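Local coordinates for protein ORF 37 (Human herpesvirus 8 type M, PDB 3FHD) that cuts DNA as an endonuclease and exonuclease, accepting double- and single-stranded substrates, and helps process branched viral DNA intermediates, promoting production of packaged unit-length genomes, at residues A[205-216]-A[444-454]; A[271-279]-A[428-436]. One frame throughout, in Å; residues are numbered along the deposited sequence.

Interaction 1: residues A[205-216]-A[444-454]; sequences CEEVVKTLLATL and IGGDALDPHVE
I444 buries the most surface between helix 205-216 and the loop 444-454, and its two branches divide the work. With CG1 anti to the carbonyl carbon (chi1 -50°), the I444 side chain crosses that of L212 at about a right angle, with I444 CD1 3.9 Å from L212 CD2 and also meeting V208 CG1. CG2 goes to the next turn, 3.9 Å from L216 CG and close to T215 CB. Nearer the start of the helix segment, V208 CG2 packs 4.0 Å from V453 CG1, while V453 CG2 lies 3.8 Å from C205 SG.

Polar residues mostly touch here through carbon. T211 and T215 both hold CG2 anti to the backbone N, turning the methyl outward to the loop and leaving OG1 beside the helix backbone. T211 CG2 sits 3.8 Å from D447 OD2. G445, in the type II' turn from I444 to D447, has no side chain, and T215 CG2 meets its backbone, 3.8 Å from G445 CA. E454, bent at chi2, brings OE1 within 3.4 Å of C205 SG.

No hydrogen bond joins the two segments; each orders itself. The loop closes its hairpin with I444 N to D447 O, and farther on D450 OD2 accepts from H452 N at 3.1 Å in an Asx turn. On the helix, K210 NZ pairs with E207 OE2 and also bonds to the backbone of D243 and L225.

This is helix-on-loop packing beside the sheet of the PD-(D/E)XK nuclease core, with the C205 side chain about 10 Å from the bound magnesium ion; the same helix carries E206, a magnesium ligand in another structure of this protein.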
loop_
_atom_site.group_PDB
_atom_site.type_symbol
_atom_site.label_atom_id
_atom_site.label_comp_id
_atom_site.label_asym_id
_atom_site.label_seq_id
_atom_site.Cartn_x
_atom_site.Cartn_y
_atom_site.Cartn_z
ATOM N N CYS A 205 -10.667 6.677 10.271
ATOM C CA CYS A 205 -11.384 5.414 10.161
ATOM C C CYS A 205 -10.472 4.209 9.867
ATOM O O CYS A 205 -10.668 3.139 10.447
ATOM C CB CYS A 205 -12.513 5.531 9.146
ATOM S SG CYS A 205 -13.877 6.548 9.849
ATOM N N GLU A 206 -9.479 4.378 8.983
ATOM C CA GLU A 206 -8.507 3.312 8.752
ATOM C C GLU A 206 -7.816 2.865 10.021
ATOM O O GLU A 206 -7.632 1.667 10.219
ATOM C CB GLU A 206 -7.504 3.654 7.640
ATOM C CG GLU A 206 -8.201 3.577 6.293
ATOM C CD GLU A 206 -7.242 3.447 5.115
ATOM O OE1 GLU A 206 -6.033 3.165 5.344
ATOM O OE2 GLU A 206 -7.727 3.621 3.961
ATOM N N GLU A 207 -7.473 3.818 10.895
ATOM C CA GLU A 207 -6.830 3.484 12.166
ATOM C C GLU A 207 -7.753 2.667 13.062
ATOM O O GLU A 207 -7.281 1.800 13.821
ATOM C CB GLU A 207 -6.384 4.745 12.935
ATOM C CG GLU A 207 -5.119 5.414 12.408
ATOM C CD GLU A 207 -3.937 4.465 12.341
ATOM O OE1 GLU A 207 -3.572 3.855 13.384
ATOM O OE2 GLU A 207 -3.363 4.344 11.236
ATOM N N VAL A 208 -9.062 2.950 12.990
ATOM C CA VAL A 208 -10.019 2.184 13.777
ATOM C C VAL A 208 -10.040 0.735 13.310
ATOM O O VAL A 208 -10.029 -0.193 14.143
ATOM C CB VAL A 208 -11.440 2.800 13.761
ATOM C CG1 VAL A 208 -12.464 1.795 14.280
ATOM C CG2 VAL A 208 -11.467 4.051 14.620
ATOM N N VAL A 209 -10.078 0.532 11.988
ATOM C CA VAL A 209 -10.041 -0.830 11.476
ATOM C C VAL A 209 -8.750 -1.574 11.892
ATOM O O VAL A 209 -8.820 -2.756 12.247
ATOM C CB VAL A 209 -10.255 -0.919 9.950
ATOM C CG1 VAL A 209 -10.165 -2.400 9.465
ATOM C CG2 VAL A 209 -11.605 -0.291 9.564
ATOM N N LYS A 210 -7.597 -0.904 11.848
ATOM C CA LYS A 210 -6.336 -1.528 12.334
ATOM C C LYS A 210 -6.487 -2.020 13.753
ATOM O O LYS A 210 -6.090 -3.151 14.062
ATOM C CB LYS A 210 -5.152 -0.552 12.327
ATOM C CG LYS A 210 -4.679 -0.163 10.982
ATOM C CD LYS A 210 -3.312 0.514 10.997
ATOM C CE LYS A 210 -3.207 1.334 9.705
ATOM N NZ LYS A 210 -1.842 1.747 9.296
ATOM N N THR A 211 -7.038 -1.168 14.622
ATOM C CA THR A 211 -7.305 -1.566 16.026
ATOM C C THR A 211 -8.197 -2.805 16.164
ATOM O O THR A 211 -7.936 -3.667 17.019
ATOM C CB THR A 211 -7.892 -0.416 16.859
ATOM O OG1 THR A 211 -7.065 0.738 16.696
ATOM C CG2 THR A 211 -7.904 -0.786 18.371
ATOM N N LEU A 212 -9.248 -2.880 15.349
ATOM C CA LEU A 212 -10.117 -4.065 15.279
ATOM C C LEU A 212 -9.381 -5.347 14.884
ATOM O O LEU A 212 -9.578 -6.398 15.519
ATOM C CB LEU A 212 -11.286 -3.829 14.319
ATOM C CG LEU A 212 -12.346 -2.781 14.707
ATOM C CD1 LEU A 212 -13.179 -2.347 13.501
ATOM C CD2 LEU A 212 -13.255 -3.310 15.829
ATOM N N LEU A 213 -8.550 -5.266 13.845
ATOM C CA LEU A 213 -7.751 -6.405 13.390
ATOM C C LEU A 213 -6.785 -6.858 14.485
ATOM O O LEU A 213 -6.730 -8.039 14.847
ATOM C CB LEU A 213 -6.988 -6.034 12.083
ATOM C CG LEU A 213 -7.866 -5.713 10.859
ATOM C CD1 LEU A 213 -7.084 -5.234 9.595
ATOM C CD2 LEU A 213 -8.763 -6.911 10.521
ATOM N N ALA A 214 -6.044 -5.895 15.034
ATOM C CA ALA A 214 -5.030 -6.159 16.056
ATOM C C ALA A 214 -5.618 -6.742 17.359
ATOM O O ALA A 214 -5.142 -7.767 17.884
ATOM C CB ALA A 214 -4.263 -4.868 16.333
ATOM N N THR A 215 -6.669 -6.093 17.858
ATOM C CA THR A 215 -7.293 -6.429 19.136
ATOM C C THR A 215 -8.292 -7.596 19.084
ATOM O O THR A 215 -8.384 -8.405 20.040
ATOM C CB THR A 215 -8.005 -5.183 19.694
ATOM O OG1 THR A 215 -7.040 -4.133 19.831
ATOM C CG2 THR A 215 -8.639 -5.477 21.050
ATOM N N LEU A 216 -9.064 -7.691 18.006
ATOM C CA LEU A 216 -10.153 -8.672 17.974
ATOM C C LEU A 216 -9.884 -9.899 17.132
ATOM O O LEU A 216 -10.402 -10.974 17.436
ATOM C CB LEU A 216 -11.493 -8.026 17.590
ATOM C CG LEU A 216 -11.934 -6.770 18.365
ATOM C CD1 LEU A 216 -13.250 -6.251 17.820
ATOM C CD2 LEU A 216 -12.044 -6.996 19.889
ATOM N N ILE A 444 -12.054 -0.293 22.034
ATOM C CA ILE A 444 -11.802 -1.632 21.481
ATOM C C ILE A 444 -10.635 -2.214 22.284
ATOM O O ILE A 444 -9.511 -1.741 22.168
ATOM C CB ILE A 444 -11.416 -1.594 19.955
ATOM C CG1 ILE A 444 -12.400 -0.748 19.142
ATOM C CG2 ILE A 444 -11.324 -3.022 19.383
ATOM C CD1 ILE A 444 -11.813 -0.216 17.809
ATOM N N GLY A 445 -10.906 -3.213 23.118
ATOM C CA GLY A 445 -9.919 -3.678 24.099
ATOM C C GLY A 445 -9.550 -2.570 25.081
ATOM O O GLY A 445 -10.418 -1.953 25.693
ATOM N N GLY A 446 -8.258 -2.305 25.221
ATOM C CA GLY A 446 -7.793 -1.219 26.085
ATOM C C GLY A 446 -7.991 0.121 25.399
ATOM O O GLY A 446 -8.363 1.112 26.048
ATOM N N ASP A 447 -7.801 0.111 24.073
ATOM C CA ASP A 447 -7.701 1.296 23.223
ATOM C C ASP A 447 -8.979 2.127 23.177
ATOM O O ASP A 447 -10.047 1.620 22.835
ATOM C CB ASP A 447 -7.337 0.878 21.788
ATOM C CG ASP A 447 -6.093 -0.005 21.715
ATOM O OD1 ASP A 447 -5.977 -0.979 22.498
ATOM O OD2 ASP A 447 -5.233 0.277 20.847
ATOM N N ALA A 448 -8.851 3.406 23.509
ATOM C CA ALA A 448 -9.947 4.354 23.390
ATOM C C ALA A 448 -10.080 4.815 21.935
ATOM O O ALA A 448 -9.075 4.929 21.226
ATOM C CB ALA A 448 -9.707 5.545 24.305
ATOM N N LEU A 449 -11.314 5.070 21.497
ATOM C CA LEU A 449 -11.571 5.639 20.170
ATOM C C LEU A 449 -11.518 7.146 20.283
ATOM O O LEU A 449 -12.058 7.699 21.239
ATOM C CB LEU A 449 -12.972 5.271 19.678
ATOM C CG LEU A 449 -13.285 3.966 18.963
ATOM C CD1 LEU A 449 -13.088 2.792 19.882
ATOM C CD2 LEU A 449 -14.728 4.038 18.503
ATOM N N ASP A 450 -10.919 7.828 19.312
ATOM C CA ASP A 450 -11.015 9.283 19.326
ATOM C C ASP A 450 -12.494 9.679 19.309
ATOM O O ASP A 450 -13.258 9.123 18.520
ATOM C CB ASP A 450 -10.285 9.950 18.163
ATOM C CG ASP A 450 -10.207 11.471 18.345
ATOM O OD1 ASP A 450 -9.520 11.930 19.283
ATOM O OD2 ASP A 450 -10.868 12.210 17.588
ATOM N N PRO A 451 -12.908 10.619 20.191
ATOM C CA PRO A 451 -14.338 11.002 20.240
ATOM C C PRO A 451 -14.818 11.655 18.943
ATOM O O PRO A 451 -16.025 11.724 18.688
ATOM C CB PRO A 451 -14.408 11.995 21.420
ATOM C CG PRO A 451 -13.010 12.492 21.594
ATOM C CD PRO A 451 -12.100 11.372 21.172
ATOM N N HIS A 452 -13.880 12.115 18.121
ATOM C CA HIS A 452 -14.234 12.712 16.829
ATOM C C HIS A 452 -14.306 11.726 15.657
ATOM O O HIS A 452 -14.652 12.141 14.557
ATOM C CB HIS A 452 -13.307 13.888 16.477
ATOM N N VAL A 453 -13.990 10.444 15.866
ATOM C CA VAL A 453 -14.149 9.441 14.793
ATOM C C VAL A 453 -15.488 8.675 14.910
ATOM O O VAL A 453 -15.977 8.409 16.031
ATOM C CB VAL A 453 -12.934 8.452 14.699
ATOM C CG1 VAL A 453 -12.808 7.579 15.946
ATOM C CG2 VAL A 453 -13.021 7.573 13.453
ATOM N N GLU A 454 -16.067 8.332 13.752
ATOM C CA GLU A 454 -17.282 7.504 13.678
ATOM C C GLU A 454 -17.127 6.136 14.362
ATOM O O GLU A 454 -16.022 5.623 14.542
ATOM C CB GLU A 454 -17.703 7.311 12.227
ATOM C CG GLU A 454 -18.137 8.584 11.543
ATOM C CD GLU A 454 -16.975 9.417 10.957
ATOM O OE1 GLU A 454 -15.753 9.111 11.165
ATOM O OE2 GLU A 454 -17.313 10.408 10.275
#

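Interaction 2: residues A[271-279]-A[428-436]; sequences FKYTFAKME and TGFFRKRGY. With SO4 (sulfate ion), chain C.
F275 and R432 both place CG between the backbone N and the carbonyl carbon (chi1 64° and 75°), and this stands the F275 ring against the root of the arginine. R432 CB lies over one face of that ring, 3.8 Å from its centroid in a CH-pi contact. The arginine runs extended from CG to NE, and over one face of its guanidinium K277, bent at chi3, lays CD, 3.5 Å from R432 CZ. D369 forms salt bridges with both K277 and R432, which probably offsets the like charges, and D438 takes R432 NH1.

At the other end Y273 and F430 lie side by side, pointing the same way, in an offset edge-to-face pair: the F430 edge is turned to the Y273 face, planes 71° apart.

Segment 428-436 begins as the last part of strand 423-432, an interior strand of the nuclease sheet, and runs on into loop; the irregular chain 271-279, following strand 262-269, runs beside it without becoming a regular strand partner. One direct backbone bond spans the gap, K433 N to F275 O at 2.8 Å. T274 CA adds a CA-H...O contact of 3.3 Å to F431 O. Elsewhere water fills in: one molecule donates to Y273 O and F431 O, another links T274 OG1 with F431 N, and a third joins K277 N to K433 O. Beside the contact, a sulfate, probably from the crystallisation liquor, accepts from F271 N through O4 at 2.9 Å. Its O2 accepts from K272 N at 3.0 Å.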
loop_
_atom_site.group_PDB
_atom_site.type_symbol
_atom_site.label_atom_id
_atom_site.label_comp_id
_atom_site.label_asym_id
_atom_site.label_seq_id
_atom_site.Cartn_x
_atom_site.Cartn_y
_atom_site.Cartn_z
ATOM N N PHE A 271 -17.601 4.728 3.055
ATOM C CA PHE A 271 -18.316 5.872 3.579
ATOM C C PHE A 271 -19.738 6.042 3.022
ATOM O O PHE A 271 -20.570 6.685 3.673
ATOM C CB PHE A 271 -17.483 7.128 3.455
ATOM C CG PHE A 271 -16.236 7.088 4.297
ATOM C CD1 PHE A 271 -16.291 6.671 5.646
ATOM C CD2 PHE A 271 -15.001 7.455 3.757
ATOM C CE1 PHE A 271 -15.150 6.623 6.422
ATOM C CE2 PHE A 271 -13.847 7.408 4.533
ATOM C CZ PHE A 271 -13.927 6.998 5.873
ATOM N N LYS A 272 -20.037 5.431 1.875
ATOM C CA LYS A 272 -21.410 5.528 1.319
ATOM C C LYS A 272 -22.432 4.893 2.247
ATOM O O LYS A 272 -23.621 5.147 2.108
ATOM C CB LYS A 272 -21.547 4.805 -0.033
ATOM C CG LYS A 272 -20.837 5.394 -1.251
ATOM C CD LYS A 272 -21.069 4.477 -2.509
ATOM C CE LYS A 272 -20.455 3.057 -2.343
ATOM N NZ LYS A 272 -20.351 2.226 -3.625
ATOM N N TYR A 273 -21.974 4.029 3.156
ATOM C CA TYR A 273 -22.864 3.260 4.032
ATOM C C TYR A 273 -22.944 3.829 5.455
ATOM O O TYR A 273 -23.576 3.244 6.322
ATOM C CB TYR A 273 -22.425 1.793 4.096
ATOM C CG TYR A 273 -22.773 0.977 2.869
ATOM C CD1 TYR A 273 -24.042 0.408 2.716
ATOM C CD2 TYR A 273 -21.825 0.748 1.877
ATOM C CE1 TYR A 273 -24.365 -0.347 1.595
ATOM C CE2 TYR A 273 -22.141 0.004 0.747
ATOM C CZ TYR A 273 -23.418 -0.543 0.612
ATOM O OH TYR A 273 -23.726 -1.291 -0.505
ATOM N N THR A 274 -22.278 4.951 5.702
ATOM C CA THR A 274 -22.353 5.615 7.004
ATOM C C THR A 274 -23.805 6.082 7.258
ATOM O O THR A 274 -24.426 6.712 6.401
ATOM C CB THR A 274 -21.333 6.776 7.091
ATOM O OG1 THR A 274 -20.010 6.262 6.890
ATOM C CG2 THR A 274 -21.382 7.490 8.473
ATOM N N PHE A 275 -24.358 5.698 8.400
ATOM C CA PHE A 275 -25.740 6.070 8.780
ATOM C C PHE A 275 -25.794 6.677 10.174
ATOM O O PHE A 275 -24.849 6.563 10.956
ATOM C CB PHE A 275 -26.691 4.863 8.716
ATOM C CG PHE A 275 -26.351 3.762 9.692
ATOM C CD1 PHE A 275 -26.928 3.729 10.959
ATOM C CD2 PHE A 275 -25.471 2.744 9.330
ATOM C CE1 PHE A 275 -26.603 2.719 11.873
ATOM C CE2 PHE A 275 -25.156 1.721 10.229
ATOM C CZ PHE A 275 -25.716 1.720 11.501
ATOM N N ALA A 276 -26.916 7.336 10.474
ATOM C CA ALA A 276 -27.198 7.742 11.840
ATOM C C ALA A 276 -28.420 6.973 12.307
ATOM O O ALA A 276 -29.274 6.552 11.490
ATOM C CB ALA A 276 -27.437 9.244 11.946
ATOM N N LYS A 277 -28.491 6.752 13.612
ATOM C CA LYS A 277 -29.631 6.040 14.185
ATOM C C LYS A 277 -30.861 6.965 14.247
ATOM O O LYS A 277 -31.440 7.170 15.309
ATOM C CB LYS A 277 -29.239 5.391 15.528
ATOM C CG LYS A 277 -28.057 4.401 15.347
ATOM C CD LYS A 277 -27.405 3.945 16.647
ATOM C CE LYS A 277 -28.355 3.070 17.453
ATOM N NZ LYS A 277 -27.630 2.435 18.596
ATOM N N MET A 278 -31.257 7.511 13.086
ATOM C CA MET A 278 -32.437 8.411 12.968
ATOM C C MET A 278 -33.660 7.663 12.459
ATOM O O MET A 278 -33.558 6.694 11.694
ATOM C CB MET A 278 -32.220 9.564 11.960
ATOM C CG MET A 278 -30.877 10.284 11.968
ATOM S SD MET A 278 -30.713 11.654 13.131
ATOM C CE MET A 278 -31.779 12.885 12.368
ATOM N N GLU A 279 -34.821 8.208 12.824
ATOM C CA GLU A 279 -36.133 7.752 12.426
ATOM C C GLU A 279 -36.267 7.438 10.930
ATOM O O GLU A 279 -36.798 6.376 10.549
ATOM C CB GLU A 279 -37.127 8.854 12.819
ATOM C CG GLU A 279 -38.546 8.467 12.953
ATOM C CD GLU A 279 -39.264 9.420 13.899
ATOM O OE1 GLU A 279 -39.141 9.212 15.123
ATOM O OE2 GLU A 279 -39.921 10.368 13.418
ATOM N N THR A 428 -12.634 -4.533 5.115
ATOM C CA THR A 428 -13.553 -3.452 4.819
ATOM C C THR A 428 -14.308 -3.095 6.085
ATOM O O THR A 428 -14.978 -3.960 6.649
ATOM C CB THR A 428 -14.577 -3.889 3.745
ATOM O OG1 THR A 428 -13.911 -4.133 2.496
ATOM C CG2 THR A 428 -15.597 -2.801 3.514
ATOM N N GLY A 429 -14.190 -1.832 6.513
ATOM C CA GLY A 429 -14.906 -1.317 7.676
ATOM C C GLY A 429 -16.125 -0.476 7.311
ATOM O O GLY A 429 -16.103 0.260 6.342
ATOM N N PHE A 430 -17.180 -0.596 8.117
ATOM C CA PHE A 430 -18.443 0.125 7.941
ATOM C C PHE A 430 -18.688 0.842 9.240
ATOM O O PHE A 430 -18.279 0.345 10.321
ATOM C CB PHE A 430 -19.600 -0.836 7.667
ATOM C CG PHE A 430 -19.498 -1.570 6.353
ATOM C CD1 PHE A 430 -20.180 -1.113 5.227
ATOM C CD2 PHE A 430 -18.728 -2.730 6.243
ATOM C CE1 PHE A 430 -20.088 -1.774 4.016
ATOM C CE2 PHE A 430 -18.643 -3.415 5.029
ATOM C CZ PHE A 430 -19.315 -2.931 3.910
ATOM N N PHE A 431 -19.317 2.009 9.149
ATOM C CA PHE A 431 -19.380 2.944 10.280
ATOM C C PHE A 431 -20.758 3.586 10.444
ATOM O O PHE A 431 -21.585 3.558 9.521
ATOM C CB PHE A 431 -18.307 4.049 10.156
ATOM C CG PHE A 431 -16.890 3.549 10.240
ATOM C CD1 PHE A 431 -16.212 3.518 11.459
ATOM C CD2 PHE A 431 -16.225 3.118 9.098
ATOM C CE1 PHE A 431 -14.887 3.061 11.542
ATOM C CE2 PHE A 431 -14.896 2.647 9.182
ATOM C CZ PHE A 431 -14.244 2.611 10.423
ATOM N N ARG A 432 -20.977 4.151 11.632
ATOM C CA ARG A 432 -22.134 4.987 11.919
ATOM C C ARG A 432 -21.765 6.289 12.650
ATOM O O ARG A 432 -20.746 6.371 13.356
ATOM C CB ARG A 432 -23.226 4.203 12.670
ATOM C CG ARG A 432 -22.941 3.932 14.154
ATOM C CD ARG A 432 -24.182 3.341 14.837
ATOM N NE ARG A 432 -23.961 3.026 16.262
ATOM C CZ ARG A 432 -23.938 3.922 17.246
ATOM N NH1 ARG A 432 -24.090 5.221 16.994
ATOM N NH2 ARG A 432 -23.766 3.520 18.511
ATOM N N LYS A 433 -22.588 7.316 12.441
ATOM C CA LYS A 433 -22.461 8.552 13.189
ATOM C C LYS A 433 -22.706 8.326 14.685
ATOM O O LYS A 433 -23.525 7.479 15.088
ATOM C CB LYS A 433 -23.432 9.613 12.655
ATOM C CG LYS A 433 -23.157 10.117 11.216
ATOM C CD LYS A 433 -21.709 10.665 11.057
ATOM C CE LYS A 433 -21.534 11.437 9.730
ATOM N NZ LYS A 433 -20.113 11.900 9.524
ATOM N N ARG A 434 -21.988 9.092 15.500
ATOM C CA ARG A 434 -22.282 9.194 16.929
ATOM C C ARG A 434 -23.555 9.986 17.156
ATOM O O ARG A 434 -23.826 10.963 16.454
ATOM C CB ARG A 434 -21.139 9.864 17.674
ATOM C CG ARG A 434 -19.929 9.036 17.741
ATOM C CD ARG A 434 -18.860 9.827 18.464
ATOM N NE ARG A 434 -17.554 9.197 18.333
ATOM C CZ ARG A 434 -16.950 8.552 19.326
ATOM N NH1 ARG A 434 -17.552 8.472 20.520
ATOM N NH2 ARG A 434 -15.754 8.003 19.131
ATOM N N GLY A 435 -24.354 9.541 18.118
ATOM C CA GLY A 435 -25.618 10.186 18.413
ATOM C C GLY A 435 -25.575 10.782 19.794
ATOM O O GLY A 435 -24.592 10.608 20.535
ATOM N N TYR A 436 -26.659 11.462 20.150
ATOM C CA TYR A 436 -26.748 12.144 21.426
ATOM C C TYR A 436 -26.674 11.212 22.629
ATOM O O TYR A 436 -26.174 11.600 23.669
ATOM C CB TYR A 436 -27.995 13.026 21.475
ATOM C CG TYR A 436 -27.865 14.234 20.571
ATOM C CD1 TYR A 436 -27.414 15.461 21.078
ATOM C CD2 TYR A 436 -28.159 14.141 19.203
ATOM C CE1 TYR A 436 -27.282 16.568 20.246
ATOM C CE2 TYR A 436 -28.023 15.240 18.364
ATOM C CZ TYR A 436 -27.585 16.452 18.905
ATOM O OH TYR A 436 -27.446 17.548 18.087
HETATM S S SO4 C . -17.192 4.880 -0.340
HETATM O O1 SO4 C . -17.798 6.219 -0.394
HETATM O O2 SO4 C . -18.186 3.865 0.031
HETATM O O3 SO4 C . -16.684 4.572 -1.677
HETATM O O4 SO4 C . -16.075 4.925 0.605
HETATM O O HOH W 1 -22.486 1.422 7.953
HETATM O O HOH W 2 -19.610 3.221 6.679
HETATM O O HOH W 3 -26.483 7.668 15.268
#

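In the fold
The two contacts lie on the same side of the chain's centre, about 15 Å apart between centres, with interaction 2 nested along the chain inside the loop closed by interaction 1. Both are partly buried. Strand 423-432 joins them: it supplies one side of interaction 2, and its F431 packs on C205 and V208 of interaction 1; F271 also touches C205. Where the contacts meet directly, V453 O probably accepts a hydrogen bond from R434 NE, and E454 OE2 forms a weak, long ion pair with K433 NZ. Their chemistry differs. Interaction 1 is mostly apolar packing of a helix on a loop, whereas interaction 2, where a strand passes into loop, mixes aromatic and charged groups with bridging water.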